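Local coordinates for protein beta-lactamase (Chitinophaga pinensis, PDB 6N36) that probably hydrolyses the amide bond of beta-lactam antibiotics with a pair of zinc ions held in a metallo-beta-lactamase fold, at residues Ile49-Gly54 against Ile78-His83; Ala84-Val89 against Gly127-Pro132; Arg155-His160 against Ala208-Ala213. One frame throughout, in Å; residues are numbered along the deposited sequence.

Interaction 1: Ile49-Gly54 against Ile78-His83; sequences ILINTG and ILLTTH. With ZN (zinc ion), chain C.
Leu50 and Leu80 anchor a parallel pairing of strands 49-51 and 78-80, whose short axes run 16° from exactly parallel. Three backbone hydrogen bonds hold the register: Leu50 N to Ile78 O (3.0 Å), Leu80 N to Leu50 O (2.9 Å) and Asn52 N to Leu80 O. The last carries the pairing one residue past strand 49-51.

The polar part lies just beyond, where the Asn52 amide takes over from the backbone. Its OD1 accepts two bonds, from Thr81 OG1 (2.9 Å) and from Thr82 N (2.9 Å), while ND2 donates in the plane of the amide to Thr82 OG1 (3.1 Å). With both ends of the amide engaged, its rotation is fixed. Asn52 CG stands beside its own backbone N (chi1 -68°), from where the amide spans both threonines.

Among apolar contacts, Leu80 CD1 touches both Ile49 CG2 (3.7 Å) and Ile51 CG1 (4.0 Å) on one face of the sheet; on the other, Leu50 CD2 touches Leu79 CD2.

The segments belong to a beta-alpha-beta unit closed through helix 58-69, and the turn after strand 76-80 delivers His83 to a zinc ion. Strand 144-147 of the second sheet packs on Ile49, Ile78 and Leu80, whereas helix 92-99 covers Leu79.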
ATOM      1  N   ILE A  49      -1.637  -5.914  12.197  1.00 17.56           N
ATOM      2  CA  ILE A  49      -0.991  -4.899  11.332  1.00 18.53           C
ATOM      3  C   ILE A  49      -2.008  -4.604  10.224  1.00 17.49           C
ATOM      4  O   ILE A  49      -2.484  -5.535   9.526  1.00 18.42           O
ATOM      5  CB  ILE A  49       0.356  -5.361  10.793  1.00 19.75           C
ATOM      6  CG1 ILE A  49       1.305  -5.875  11.893  1.00 21.70           C
ATOM      7  CG2 ILE A  49       0.982  -4.255   9.943  1.00 20.16           C
ATOM      8  CD1 ILE A  49       1.356  -7.374  11.985  1.00 24.47           C
ATOM      9  N   LEU A  50      -2.237  -3.308   9.973  1.00 17.63           N
ATOM     10  CA  LEU A  50      -3.043  -2.843   8.801  1.00 18.40           C
ATOM     11  C   LEU A  50      -2.127  -2.139   7.817  1.00 17.73           C
ATOM     12  O   LEU A  50      -1.412  -1.219   8.236  1.00 18.37           O
ATOM     13  CB  LEU A  50      -4.114  -1.874   9.276  1.00 19.70           C
ATOM     14  CG  LEU A  50      -4.938  -1.251   8.140  1.00 21.01           C
ATOM     15  CD1 LEU A  50      -5.808  -2.290   7.478  1.00 22.64           C
ATOM     16  CD2 LEU A  50      -5.738  -0.059   8.675  1.00 24.22           C
ATOM     17  N   ILE A  51      -2.144  -2.586   6.561  1.00 16.98           N
ATOM     18  CA  ILE A  51      -1.453  -1.876   5.468  1.00 17.65           C
ATOM     19  C   ILE A  51      -2.519  -1.179   4.621  1.00 16.90           C
ATOM     20  O   ILE A  51      -3.275  -1.858   3.939  1.00 17.06           O
ATOM     21  CB  ILE A  51      -0.596  -2.830   4.626  1.00 18.57           C
ATOM     22  CG1 ILE A  51       0.416  -3.609   5.474  1.00 20.51           C
ATOM     23  CG2 ILE A  51       0.076  -2.011   3.539  1.00 18.54           C
ATOM     24  CD1 ILE A  51       1.143  -4.698   4.700  1.00 20.64           C
ATOM     25  N   ASN A  52      -2.493   0.146   4.686  1.00 16.49           N
ATOM     26  CA  ASN A  52      -3.339   1.098   3.926  1.00 17.13           C
ATOM     27  C   ASN A  52      -4.747   1.219   4.480  1.00 17.42           C
ATOM     28  O   ASN A  52      -5.325   0.261   5.028  1.00 18.39           O
ATOM     29  CB  ASN A  52      -3.446   0.777   2.436  1.00 17.03           C
ATOM     30  CG  ASN A  52      -2.149   0.967   1.682  1.00 18.13           C
ATOM     31  OD1 ASN A  52      -1.243   1.676   2.146  1.00 18.75           O
ATOM     32  ND2 ASN A  52      -2.041   0.313   0.520  1.00 19.33           N
ATOM     33  N   THR A  53      -5.289   2.400   4.301  1.00 17.20           N
ATOM     34  CA  THR A  53      -6.757   2.656   4.296  1.00 17.50           C
ATOM     35  C   THR A  53      -7.196   2.873   2.865  1.00 17.90           C
ATOM     36  O   THR A  53      -6.440   2.634   1.940  1.00 18.59           O
ATOM     37  CB  THR A  53      -7.173   3.784   5.247  1.00 18.57           C
ATOM     38  OG1 THR A  53      -6.805   5.038   4.656  1.00 18.81           O
ATOM     39  CG2 THR A  53      -6.602   3.656   6.643  1.00 19.63           C
ATOM     40  N   GLY A  54      -8.459   3.255   2.670  1.00 18.88           N
ATOM     41  CA  GLY A  54      -8.877   3.871   1.419  1.00 20.55           C
ATOM     42  C   GLY A  54      -8.996   5.374   1.586  1.00 20.41           C
ATOM     43  O   GLY A  54      -8.254   5.988   2.312  1.00 19.81           O
ATOM     44  N   ILE A  78      -0.450  -1.791  14.726  1.00 21.80           N
ATOM     45  CA  ILE A  78       0.514  -1.124  13.819  1.00 21.97           C
ATOM     46  C   ILE A  78      -0.226  -0.699  12.559  1.00 20.12           C
ATOM     47  O   ILE A  78      -0.912  -1.521  11.965  1.00 19.26           O
ATOM     48  CB  ILE A  78       1.688  -2.049  13.514  1.00 22.76           C
ATOM     49  CG1 ILE A  78       2.386  -2.463  14.817  1.00 24.97           C
ATOM     50  CG2 ILE A  78       2.623  -1.362  12.524  1.00 22.53           C
ATOM     51  CD1 ILE A  78       3.530  -3.398  14.615  1.00 25.50           C
ATOM     52  N   LEU A  79       0.056   0.514  12.131  1.00 20.26           N
ATOM     53  CA  LEU A  79      -0.438   1.068  10.852  1.00 19.57           C
ATOM     54  C   LEU A  79       0.742   1.299   9.917  1.00 19.92           C
ATOM     55  O   LEU A  79       1.730   1.909  10.322  1.00 20.66           O
ATOM     56  CB  LEU A  79      -1.145   2.404  11.097  1.00 20.75           C
ATOM     57  CG  LEU A  79      -2.267   2.399  12.123  1.00 22.79           C
ATOM     58  CD1 LEU A  79      -2.846   3.777  12.312  1.00 24.42           C
ATOM     59  CD2 LEU A  79      -3.319   1.450  11.738  1.00 23.50           C
ATOM     60  N   LEU A  80       0.608   0.809   8.697  1.00 18.71           N
ATOM     61  CA  LEU A  80       1.570   0.988   7.603  1.00 18.79           C
ATOM     62  C   LEU A  80       0.833   1.496   6.370  1.00 17.78           C
ATOM     63  O   LEU A  80      -0.402   1.354   6.257  1.00 17.64           O
ATOM     64  CB  LEU A  80       2.219  -0.349   7.260  1.00 18.89           C
ATOM     65  CG  LEU A  80       2.950  -1.066   8.375  1.00 20.87           C
ATOM     66  CD1 LEU A  80       3.435  -2.419   7.889  1.00 20.83           C
ATOM     67  CD2 LEU A  80       4.092  -0.223   8.867  1.00 22.80           C
ATOM     68  N   THR A  81       1.584   2.108   5.458  1.00 17.81           N
ATOM     69  CA  THR A  81       1.061   2.496   4.142  1.00 17.27           C
ATOM     70  C   THR A  81       2.109   2.203   3.072  1.00 16.71           C
ATOM     71  O   THR A  81       3.315   2.301   3.352  1.00 18.16           O
ATOM     72  CB  THR A  81       0.633   3.968   4.100  1.00 18.93           C
ATOM     73  OG1 THR A  81       0.005   4.215   2.850  1.00 19.26           O
ATOM     74  CG2 THR A  81       1.799   4.920   4.300  1.00 19.38           C
ATOM     75  N   THR A  82       1.625   1.898   1.889  1.00 16.00           N
ATOM     76  CA  THR A  82       2.492   1.791   0.707  1.00 16.64           C
ATOM     77  C   THR A  82       2.941   3.155   0.174  1.00 17.28           C
ATOM     78  O   THR A  82       4.044   3.254  -0.385  1.00 18.21           O
ATOM     79  CB  THR A  82       1.859   0.933  -0.376  1.00 16.77           C
ATOM     80  OG1 THR A  82       0.589   1.461  -0.761  1.00 18.76           O
ATOM     81  CG2 THR A  82       1.709  -0.510   0.058  1.00 18.41           C
ATOM     82  N   HIS A  83       2.127   4.171   0.252  1.00 17.27           N
ATOM     83  CA  HIS A  83       2.562   5.561  -0.075  1.00 17.68           C
ATOM     84  C   HIS A  83       1.530   6.547   0.429  1.00 18.36           C
ATOM     85  O   HIS A  83       0.324   6.232   0.396  1.00 18.83           O
ATOM     86  CB  HIS A  83       2.828   5.746  -1.588  1.00 17.66           C
ATOM     87  CG  HIS A  83       1.652   5.692  -2.513  1.00 17.77           C
ATOM     88  ND1 HIS A  83       1.273   4.556  -3.185  1.00 20.19           N
ATOM     89  CD2 HIS A  83       0.870   6.671  -2.979  1.00 18.68           C
ATOM     90  CE1 HIS A  83       0.278   4.848  -4.018  1.00 18.11           C
ATOM     91  NE2 HIS A  83       0.016   6.139  -3.928  1.00 19.20           N
TER
HETATM   92 ZN    ZN C 502      -0.799   7.272  -5.628  0.90 21.90          ZN
HETATM   93  O   HOH W   1      -1.644   5.137  -6.367  1.00 27.52           O
HETATM   94  O   HOH W   2      -2.762   7.531  -5.186  1.00 29.74           O
HETATM   95  O   HOH W   3      -1.608   8.193  -7.517  1.00 28.90           O

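Interaction 2: Ala84-Val89 against Gly127-Pro132; sequences AHYDHV and GSMFLP. With ZN (zinc ion), chain B; ZN (zinc ion), chain C.
Segment 84-89 holds all but the first histidine, His83, of the zinc-binding His-x-His-x-Asp-His motif of metallo-beta-lactamases, and on the side away from the metals Tyr86 and Val89 pack against Phe130 and Met129 of a long loop. Val89 CG2 sits squarely over the centre of the Phe130 ring, 3.6 Å from the centroid and 2° off the normal, a CH-pi contact. Lying between the backbone N and carbonyl carbon of Val89, this methyl is the branch that meets the ring. Around the same ring, Phe130 CD2 meets Tyr86 CB at 3.9 Å and Phe130 CE2 approaches Ala84 O at 3.7 Å.

Within the motif, His85 ND1 binds one zinc ion (2.1 Å) and Asp87 OD2 and His88 NE2 bind the other, while the CB of the intervening Tyr86 points toward the loop. Tyr86 CB rests on Met129 CB at 4.0 Å, and Met129 SD lies obliquely to the Tyr86 ring, 5.3 Å from its centroid, in a Met-aromatic contact. The phenol OH is bonded elsewhere, to Tyr11 O. His85 O accepts from both His88 N and Val89 N, closing the short, weakly bonded helical turn 86-89. A water lies within hydrogen-bonding distance of both Val89 O and Leu131 O.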
ATOM      1  N   ALA A  84       1.944   7.774   0.721  1.00 18.61           N
ATOM      2  CA  ALA A  84       1.050   8.751   1.381  1.00 19.50           C
ATOM      3  C   ALA A  84       0.279   9.604   0.362  1.00 20.01           C
ATOM      4  O   ALA A  84       0.494  10.844   0.312  1.00 19.88           O
ATOM      5  CB  ALA A  84       1.835   9.611   2.327  1.00 21.49           C
ATOM      6  N   HIS A  85      -0.549   8.968  -0.452  1.00 20.08           N
ATOM      7  CA  HIS A  85      -1.606   9.626  -1.237  1.00 19.20           C
ATOM      8  C   HIS A  85      -2.950   9.397  -0.556  1.00 19.66           C
ATOM      9  O   HIS A  85      -3.145   8.361   0.110  1.00 18.29           O
ATOM     10  CB  HIS A  85      -1.634   9.120  -2.683  1.00 19.32           C
ATOM     11  CG  HIS A  85      -0.594   9.702  -3.589  1.00 19.33           C
ATOM     12  ND1 HIS A  85      -0.225   9.122  -4.805  1.00 19.96           N
ATOM     13  CD2 HIS A  85       0.179  10.797  -3.445  1.00 21.70           C
ATOM     14  CE1 HIS A  85       0.688   9.873  -5.381  1.00 20.48           C
ATOM     15  NE2 HIS A  85       0.939  10.912  -4.579  1.00 21.27           N
ATOM     16  N   TYR A  86      -3.898  10.296  -0.784  1.00 20.18           N
ATOM     17  CA  TYR A  86      -5.173  10.294  -0.045  1.00 21.78           C
ATOM     18  C   TYR A  86      -6.007   9.020  -0.271  1.00 22.42           C
ATOM     19  O   TYR A  86      -6.910   8.767   0.554  1.00 22.49           O
ATOM     20  CB  TYR A  86      -5.972  11.555  -0.377  1.00 23.26           C
ATOM     21  CG  TYR A  86      -6.617  11.563  -1.732  1.00 23.84           C
ATOM     22  CD1 TYR A  86      -5.922  11.997  -2.849  1.00 25.96           C
ATOM     23  CD2 TYR A  86      -7.954  11.224  -1.893  1.00 24.78           C
ATOM     24  CE1 TYR A  86      -6.522  12.086  -4.097  1.00 27.69           C
ATOM     25  CE2 TYR A  86      -8.585  11.340  -3.123  1.00 26.84           C
ATOM     26  CZ  TYR A  86      -7.862  11.777  -4.225  1.00 27.67           C
ATOM     27  OH  TYR A  86      -8.441  11.863  -5.450  1.00 29.18           O
ATOM     28  N   ASP A  87      -5.829   8.299  -1.361  1.00 19.90           N
ATOM     29  CA  ASP A  87      -6.572   7.029  -1.611  1.00 20.05           C
ATOM     30  C   ASP A  87      -6.004   5.864  -0.788  1.00 19.33           C
ATOM     31  O   ASP A  87      -6.646   4.799  -0.739  1.00 21.14           O
ATOM     32  CB  ASP A  87      -6.653   6.708  -3.107  1.00 21.35           C
ATOM     33  CG  ASP A  87      -5.326   6.595  -3.823  1.00 22.99           C
ATOM     34  OD1 ASP A  87      -4.345   7.298  -3.375  1.00 21.37           O
ATOM     35  OD2 ASP A  87      -5.273   5.848  -4.863  1.00 21.51           O
ATOM     36  N   HIS A  88      -4.843   6.006  -0.130  1.00 17.61           N
ATOM     37  CA  HIS A  88      -4.227   4.960   0.702  1.00 17.92           C
ATOM     38  C   HIS A  88      -4.074   5.374   2.162  1.00 17.86           C
ATOM     39  O   HIS A  88      -3.812   4.472   2.997  1.00 17.99           O
ATOM     40  CB  HIS A  88      -2.880   4.498   0.132  1.00 18.16           C
ATOM     41  CG  HIS A  88      -3.037   4.149  -1.315  1.00 17.87           C
ATOM     42  ND1 HIS A  88      -3.784   3.056  -1.744  1.00 18.24           N
ATOM     43  CD2 HIS A  88      -2.645   4.823  -2.420  1.00 17.51           C
ATOM     44  CE1 HIS A  88      -3.817   3.099  -3.089  1.00 18.50           C
ATOM     45  NE2 HIS A  88      -3.081   4.166  -3.504  1.00 19.13           N
ATOM     46  N   VAL A  89      -4.189   6.683   2.472  1.00 17.91           N
ATOM     47  CA  VAL A  89      -4.113   7.162   3.881  1.00 18.86           C
ATOM     48  C   VAL A  89      -5.286   8.074   4.239  1.00 18.62           C
ATOM     49  O   VAL A  89      -5.235   8.704   5.299  1.00 21.61           O
ATOM     50  CB  VAL A  89      -2.776   7.857   4.180  1.00 18.64           C
ATOM     51  CG1 VAL A  89      -1.613   6.886   4.050  1.00 19.34           C
ATOM     52  CG2 VAL A  89      -2.575   9.131   3.371  1.00 19.33           C
ATOM     53  N   GLY A 127      -3.509  22.997  -0.139  1.00 45.14           N
ATOM     54  CA  GLY A 127      -3.955  22.532   1.183  1.00 43.16           C
ATOM     55  C   GLY A 127      -4.096  21.015   1.234  1.00 39.80           C
ATOM     56  O   GLY A 127      -3.676  20.325   0.268  1.00 37.34           O
ATOM     57  N   SER A 128      -4.706  20.539   2.308  1.00 38.50           N
ATOM     58  CA  SER A 128      -4.642  19.125   2.745  1.00 36.89           C
ATOM     59  C   SER A 128      -5.572  18.290   1.873  1.00 36.72           C
ATOM     60  O   SER A 128      -6.727  18.672   1.602  1.00 36.85           O
ATOM     61  CB  SER A 128      -4.949  18.971   4.199  1.00 39.17           C
ATOM     62  OG  SER A 128      -3.851  19.392   4.996  1.00 43.18           O
ATOM     63  N   MET A 129      -5.086  17.153   1.433  1.00 30.38           N
ATOM     64  CA  MET A 129      -5.962  16.170   0.759  1.00 30.08           C
ATOM     65  C   MET A 129      -6.421  15.127   1.789  1.00 27.54           C
ATOM     66  O   MET A 129      -7.352  14.419   1.463  1.00 30.08           O
ATOM     67  CB  MET A 129      -5.226  15.514  -0.399  1.00 29.09           C
ATOM     68  CG  MET A 129      -4.938  16.502  -1.526  1.00 31.96           C
ATOM     69  SD  MET A 129      -3.955  15.763  -2.804  1.00 31.43           S
ATOM     70  CE  MET A 129      -2.364  16.052  -2.045  1.00 31.88           C
ATOM     71  N   PHE A 130      -5.744  15.001   2.930  1.00 27.68           N
ATOM     72  CA  PHE A 130      -6.160  14.020   3.970  1.00 26.77           C
ATOM     73  C   PHE A 130      -5.771  14.552   5.343  1.00 27.26           C
ATOM     74  O   PHE A 130      -4.881  15.428   5.428  1.00 27.93           O
ATOM     75  CB  PHE A 130      -5.539  12.646   3.705  1.00 24.43           C
ATOM     76  CG  PHE A 130      -4.038  12.657   3.570  1.00 23.65           C
ATOM     77  CD1 PHE A 130      -3.208  12.581   4.673  1.00 24.41           C
ATOM     78  CD2 PHE A 130      -3.444  12.773   2.332  1.00 23.30           C
ATOM     79  CE1 PHE A 130      -1.830  12.655   4.547  1.00 24.72           C
ATOM     80  CE2 PHE A 130      -2.053  12.725   2.195  1.00 23.81           C
ATOM     81  CZ  PHE A 130      -1.245  12.726   3.315  1.00 24.29           C
ATOM     82  N   LEU A 131      -6.418  14.049   6.395  1.00 26.98           N
ATOM     83  CA  LEU A 131      -6.105  14.452   7.775  1.00 28.34           C
ATOM     84  C   LEU A 131      -4.703  13.974   8.082  1.00 28.33           C
ATOM     85  O   LEU A 131      -4.359  12.810   7.885  1.00 27.34           O
ATOM     86  CB  LEU A 131      -7.110  13.888   8.780  1.00 29.38           C
ATOM     87  CG  LEU A 131      -8.507  14.484   8.739  1.00 32.02           C
ATOM     88  CD1 LEU A 131      -9.362  13.856   9.803  1.00 32.66           C
ATOM     89  CD2 LEU A 131      -8.482  15.997   8.918  1.00 34.21           C
ATOM     90  N   PRO A 132      -3.853  14.831   8.637  1.00 28.17           N
ATOM     91  CA  PRO A 132      -2.475  14.470   8.892  1.00 28.69           C
ATOM     92  C   PRO A 132      -2.300  13.453  10.012  1.00 28.62           C
ATOM     93  O   PRO A 132      -3.165  13.295  10.910  1.00 30.00           O
ATOM     94  CB  PRO A 132      -1.759  15.757   9.285  1.00 31.53           C
ATOM     95  CG  PRO A 132      -2.803  16.791   9.324  1.00 33.46           C
ATOM     96  CD  PRO A 132      -4.148  16.240   8.950  1.00 31.81           C
TER
HETATM   97 ZN    ZN B 501      -3.428   4.997  -5.435  0.90 22.01          ZN
HETATM   98 ZN    ZN C 502      -0.799   7.272  -5.628  0.90 21.90          ZN
HETATM   99  O   HOH W   2      -2.762   7.531  -5.186  1.00 29.74           O
HETATM  100  O   HOH W   4      -5.929  10.576   7.337  1.00 22.56           O
HETATM  101  O   HOH W   1      -1.644   5.137  -6.367  1.00 27.52           O
HETATM  102  O   HOH W   3      -1.608   8.193  -7.517  1.00 28.90           O

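Interaction 3: Arg155-His160 against Ala208-Ala213; sequences RQHPGH and AYTLKA. With ZN (zinc ion), chain C.
His157 and Thr210 bring their CA atoms within 4.9 Å of each other where the chain leaves strand 150-156, just ahead of the zinc ligand His160, and passes alongside helix 203-215.

Thr210 is the central side chain on the helix. Its OG1 lies 2.7 Å from Pro158 O, but the single hydroxyl proton is also within reach of Asp206 O, one turn earlier in the same helix, and the choice between the two acceptors is not settled. The hydroxyl also lies close to the proline ring, with Thr210 OG1 3.2 Å from Pro158 CD; the ring nitrogen nearby has no hydrogen to offer. The methyl branch takes the apolar share of the contact: Thr210 CG2 stands anti to the backbone N and meets His157 CB at 3.7 Å. Farther along the helix, Ala213 CB comes near the His157 ring, whose ND1 is hydrogen-bonded to Ser166 OG.

Tyr209 reaches over the strand end with CG anti to its backbone N (chi1 165°). The edge of its ring meets Gln156 O in plane, CE2 being 3.6 Å from that oxygen, and Pro158 CD also lies at the edge. A water ties this side together: it donates to Gln156 O (2.7 Å) and accepts from Tyr209 OH (2.7 Å), with a weak, long bond from Arg155 NH2. The guanidinium has its stronger partner in Asp141, through NE.

Directly bonded polar groups across this contact are thus few, and the hydrogen-bonded link from the exposed Tyr209 to the strand runs through a water. On the inner side, where Thr210 packs closely on the His157-Pro158 backbone, one hydroxyl proton has two carbonyls in reach, and any bond to Pro158 O competes with the one inside the helix.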
ATOM      1  N   ARG A 155      10.797  -2.223   1.994  1.00 21.02           N
ATOM      2  CA  ARG A 155      11.801  -1.874   0.979  1.00 22.04           C
ATOM      3  C   ARG A 155      11.414  -0.539   0.364  1.00 20.75           C
ATOM      4  O   ARG A 155      10.254  -0.405  -0.055  1.00 19.93           O
ATOM      5  CB  ARG A 155      11.982  -2.950  -0.087  1.00 23.71           C
ATOM      6  CG  ARG A 155      12.452  -4.304   0.425  1.00 26.04           C
ATOM      7  CD  ARG A 155      13.791  -4.266   1.110  1.00 27.89           C
ATOM      8  NE  ARG A 155      14.835  -3.537   0.420  1.00 30.98           N
ATOM      9  CZ  ARG A 155      15.724  -4.070  -0.423  1.00 32.19           C
ATOM     10  NH1 ARG A 155      15.660  -5.353  -0.750  1.00 32.72           N
ATOM     11  NH2 ARG A 155      16.595  -3.272  -1.016  1.00 33.66           N
ATOM     12  N   GLN A 156      12.346   0.407   0.301  1.00 20.65           N
ATOM     13  CA  GLN A 156      12.073   1.737  -0.276  1.00 20.56           C
ATOM     14  C   GLN A 156      11.992   1.615  -1.798  1.00 19.66           C
ATOM     15  O   GLN A 156      12.967   1.183  -2.437  1.00 20.71           O
ATOM     16  CB  GLN A 156      13.083   2.802   0.155  1.00 22.00           C
ATOM     17  CG  GLN A 156      13.059   3.103   1.644  1.00 24.84           C
ATOM     18  CD  GLN A 156      14.115   4.135   1.977  1.00 27.47           C
ATOM     19  OE1 GLN A 156      15.223   4.083   1.415  1.00 31.03           O
ATOM     20  NE2 GLN A 156      13.817   5.037   2.903  1.00 29.08           N
ATOM     21  N   HIS A 157      10.857   2.034  -2.351  1.00 18.44           N
ATOM     22  CA  HIS A 157      10.537   1.976  -3.791  1.00 18.62           C
ATOM     23  C   HIS A 157      10.097   3.366  -4.219  1.00 17.74           C
ATOM     24  O   HIS A 157       8.965   3.550  -4.620  1.00 17.64           O
ATOM     25  CB  HIS A 157       9.564   0.840  -4.065  1.00 18.30           C
ATOM     26  CG  HIS A 157      10.180  -0.483  -3.892  1.00 18.43           C
ATOM     27  ND1 HIS A 157       9.444  -1.603  -3.578  1.00 19.01           N
ATOM     28  CD2 HIS A 157      11.477  -0.893  -4.030  1.00 19.31           C
ATOM     29  CE1 HIS A 157      10.259  -2.618  -3.446  1.00 20.37           C
ATOM     30  NE2 HIS A 157      11.518  -2.241  -3.698  1.00 20.28           N
ATOM     31  N   PRO A 158      10.981   4.374  -4.106  1.00 17.19           N
ATOM     32  CA  PRO A 158      10.578   5.762  -4.282  1.00 17.99           C
ATOM     33  C   PRO A 158      10.192   6.078  -5.736  1.00 19.14           C
ATOM     34  O   PRO A 158      10.541   5.341  -6.696  1.00 18.84           O
ATOM     35  CB  PRO A 158      11.783   6.551  -3.899  1.00 18.46           C
ATOM     36  CG  PRO A 158      12.929   5.613  -4.197  1.00 18.76           C
ATOM     37  CD  PRO A 158      12.406   4.262  -3.720  1.00 18.14           C
ATOM     38  N   GLY A 159       9.479   7.191  -5.880  1.00 19.08           N
ATOM     39  CA  GLY A 159       9.137   7.791  -7.172  1.00 18.77           C
ATOM     40  C   GLY A 159       7.684   8.217  -7.167  1.00 18.03           C
ATOM     41  O   GLY A 159       7.400   9.426  -7.193  1.00 17.80           O
ATOM     42  N   HIS A 160       6.792   7.275  -7.080  1.00 17.88           N
ATOM     43  CA  HIS A 160       5.336   7.600  -7.056  1.00 17.82           C
ATOM     44  C   HIS A 160       5.066   8.583  -5.902  1.00 19.96           C
ATOM     45  O   HIS A 160       4.369   9.585  -6.092  1.00 19.74           O
ATOM     46  CB  HIS A 160       4.557   6.291  -6.925  1.00 18.93           C
ATOM     47  CG  HIS A 160       3.117   6.521  -7.011  1.00 18.68           C
ATOM     48  ND1 HIS A 160       2.462   6.588  -8.219  1.00 20.58           N
ATOM     49  CD2 HIS A 160       2.203   6.747  -6.053  1.00 20.39           C
ATOM     50  CE1 HIS A 160       1.202   6.871  -7.987  1.00 19.69           C
ATOM     51  NE2 HIS A 160       1.005   6.978  -6.693  1.00 18.57           N
ATOM     52  N   ALA A 208      14.004   5.249 -11.569  1.00 19.86           N
ATOM     53  CA  ALA A 208      14.951   4.353 -12.262  1.00 20.31           C
ATOM     54  C   ALA A 208      15.453   3.286 -11.292  1.00 20.18           C
ATOM     55  O   ALA A 208      15.482   2.066 -11.611  1.00 20.77           O
ATOM     56  CB  ALA A 208      16.093   5.089 -12.862  1.00 20.98           C
ATOM     57  N   TYR A 209      15.813   3.721 -10.075  1.00 19.95           N
ATOM     58  CA  TYR A 209      16.254   2.820  -8.997  1.00 20.49           C
ATOM     59  C   TYR A 209      15.166   1.798  -8.695  1.00 19.82           C
ATOM     60  O   TYR A 209      15.390   0.558  -8.661  1.00 20.91           O
ATOM     61  CB  TYR A 209      16.682   3.595  -7.739  1.00 20.43           C
ATOM     62  CG  TYR A 209      16.776   2.704  -6.526  1.00 20.74           C
ATOM     63  CD1 TYR A 209      17.909   1.963  -6.281  1.00 22.04           C
ATOM     64  CD2 TYR A 209      15.704   2.482  -5.685  1.00 19.82           C
ATOM     65  CE1 TYR A 209      17.970   1.066  -5.251  1.00 23.74           C
ATOM     66  CE2 TYR A 209      15.744   1.600  -4.633  1.00 21.54           C
ATOM     67  CZ  TYR A 209      16.933   0.943  -4.348  1.00 22.27           C
ATOM     68  OH  TYR A 209      17.012   0.008  -3.342  1.00 25.94           O
ATOM     69  N   THR A 210      13.941   2.282  -8.497  1.00 19.11           N
ATOM     70  CA  THR A 210      12.826   1.413  -8.083  1.00 18.99           C
ATOM     71  C   THR A 210      12.534   0.369  -9.156  1.00 18.91           C
ATOM     72  O   THR A 210      12.275  -0.808  -8.802  1.00 19.89           O
ATOM     73  CB  THR A 210      11.627   2.296  -7.794  1.00 18.55           C
ATOM     74  OG1 THR A 210      11.950   3.012  -6.603  1.00 19.01           O
ATOM     75  CG2 THR A 210      10.353   1.506  -7.613  1.00 19.21           C
ATOM     76  N   LEU A 211      12.509   0.761 -10.428  1.00 19.49           N
ATOM     77  CA  LEU A 211      12.207  -0.244 -11.480  1.00 21.24           C
ATOM     78  C   LEU A 211      13.222  -1.392 -11.425  1.00 22.77           C
ATOM     79  O   LEU A 211      12.809  -2.568 -11.512  1.00 24.92           O
ATOM     80  CB  LEU A 211      12.180   0.460 -12.824  1.00 22.04           C
ATOM     81  CG  LEU A 211      10.916   1.276 -13.059  1.00 22.92           C
ATOM     82  CD1 LEU A 211      11.149   2.368 -14.073  1.00 23.72           C
ATOM     83  CD2 LEU A 211       9.778   0.354 -13.441  1.00 22.66           C
ATOM     84  N   LYS A 212      14.491  -1.094 -11.222  1.00 22.34           N
ATOM     85  CA  LYS A 212      15.525  -2.151 -11.140  1.00 23.30           C
ATOM     86  C   LYS A 212      15.372  -2.953  -9.842  1.00 22.79           C
ATOM     87  O   LYS A 212      15.390  -4.204  -9.865  1.00 24.01           O
ATOM     88  CB  LYS A 212      16.918  -1.540 -11.273  1.00 24.76           C
ATOM     89  CG  LYS A 212      17.191  -0.915 -12.639  1.00 26.00           C
ATOM     90  CD  LYS A 212      18.550  -0.276 -12.785  1.00 29.20           C
ATOM     91  CE  LYS A 212      18.678   1.031 -12.054  1.00 28.82           C
ATOM     92  NZ  LYS A 212      20.043   1.593 -12.142  1.00 29.02           N
ATOM     93  N   ALA A 213      15.160  -2.269  -8.726  1.00 21.69           N
ATOM     94  CA  ALA A 213      15.098  -2.854  -7.381  1.00 22.68           C
ATOM     95  C   ALA A 213      13.901  -3.817  -7.292  1.00 21.57           C
ATOM     96  O   ALA A 213      14.036  -4.941  -6.794  1.00 23.05           O
ATOM     97  CB  ALA A 213      15.014  -1.779  -6.354  1.00 22.45           C
TER
HETATM   98 ZN    ZN C 502      -0.799   7.272  -5.628  0.90 21.90          ZN
HETATM   99  O   HOH W   5      14.776  -0.722  -1.986  1.00 25.45           O
HETATM  100  O   HOH W   1      -1.644   5.137  -6.367  1.00 27.52           O
HETATM  101  O   HOH W   2      -2.762   7.531  -5.186  1.00 29.74           O
HETATM  102  O   HOH W   3      -1.608   8.193  -7.517  1.00 28.90           O

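How the interactions relate
All three contacts converge on one zinc ion: interaction 1 supplies His83, interaction 2 His85 and interaction 3 His160. His83 NE2 and His160 NE2 are 3.1 Å apart around it, as are His85 ND1 and His160 NE2. Interaction 2 adds Asp87 and His88 for the second zinc ion, whose site His226 completes, and a water lies 2.0 Å from that ion and 2.4 Å from the first. Interactions 1 and 2, with centres about 13 Å apart, also touch directly: Thr53 N probably bonds to His88 O at 2.9 Å. Interaction 3 is centred farther off, about 19 and 21 Å from the centres of interactions 1 and 2, and touches them through its zinc ligand His160.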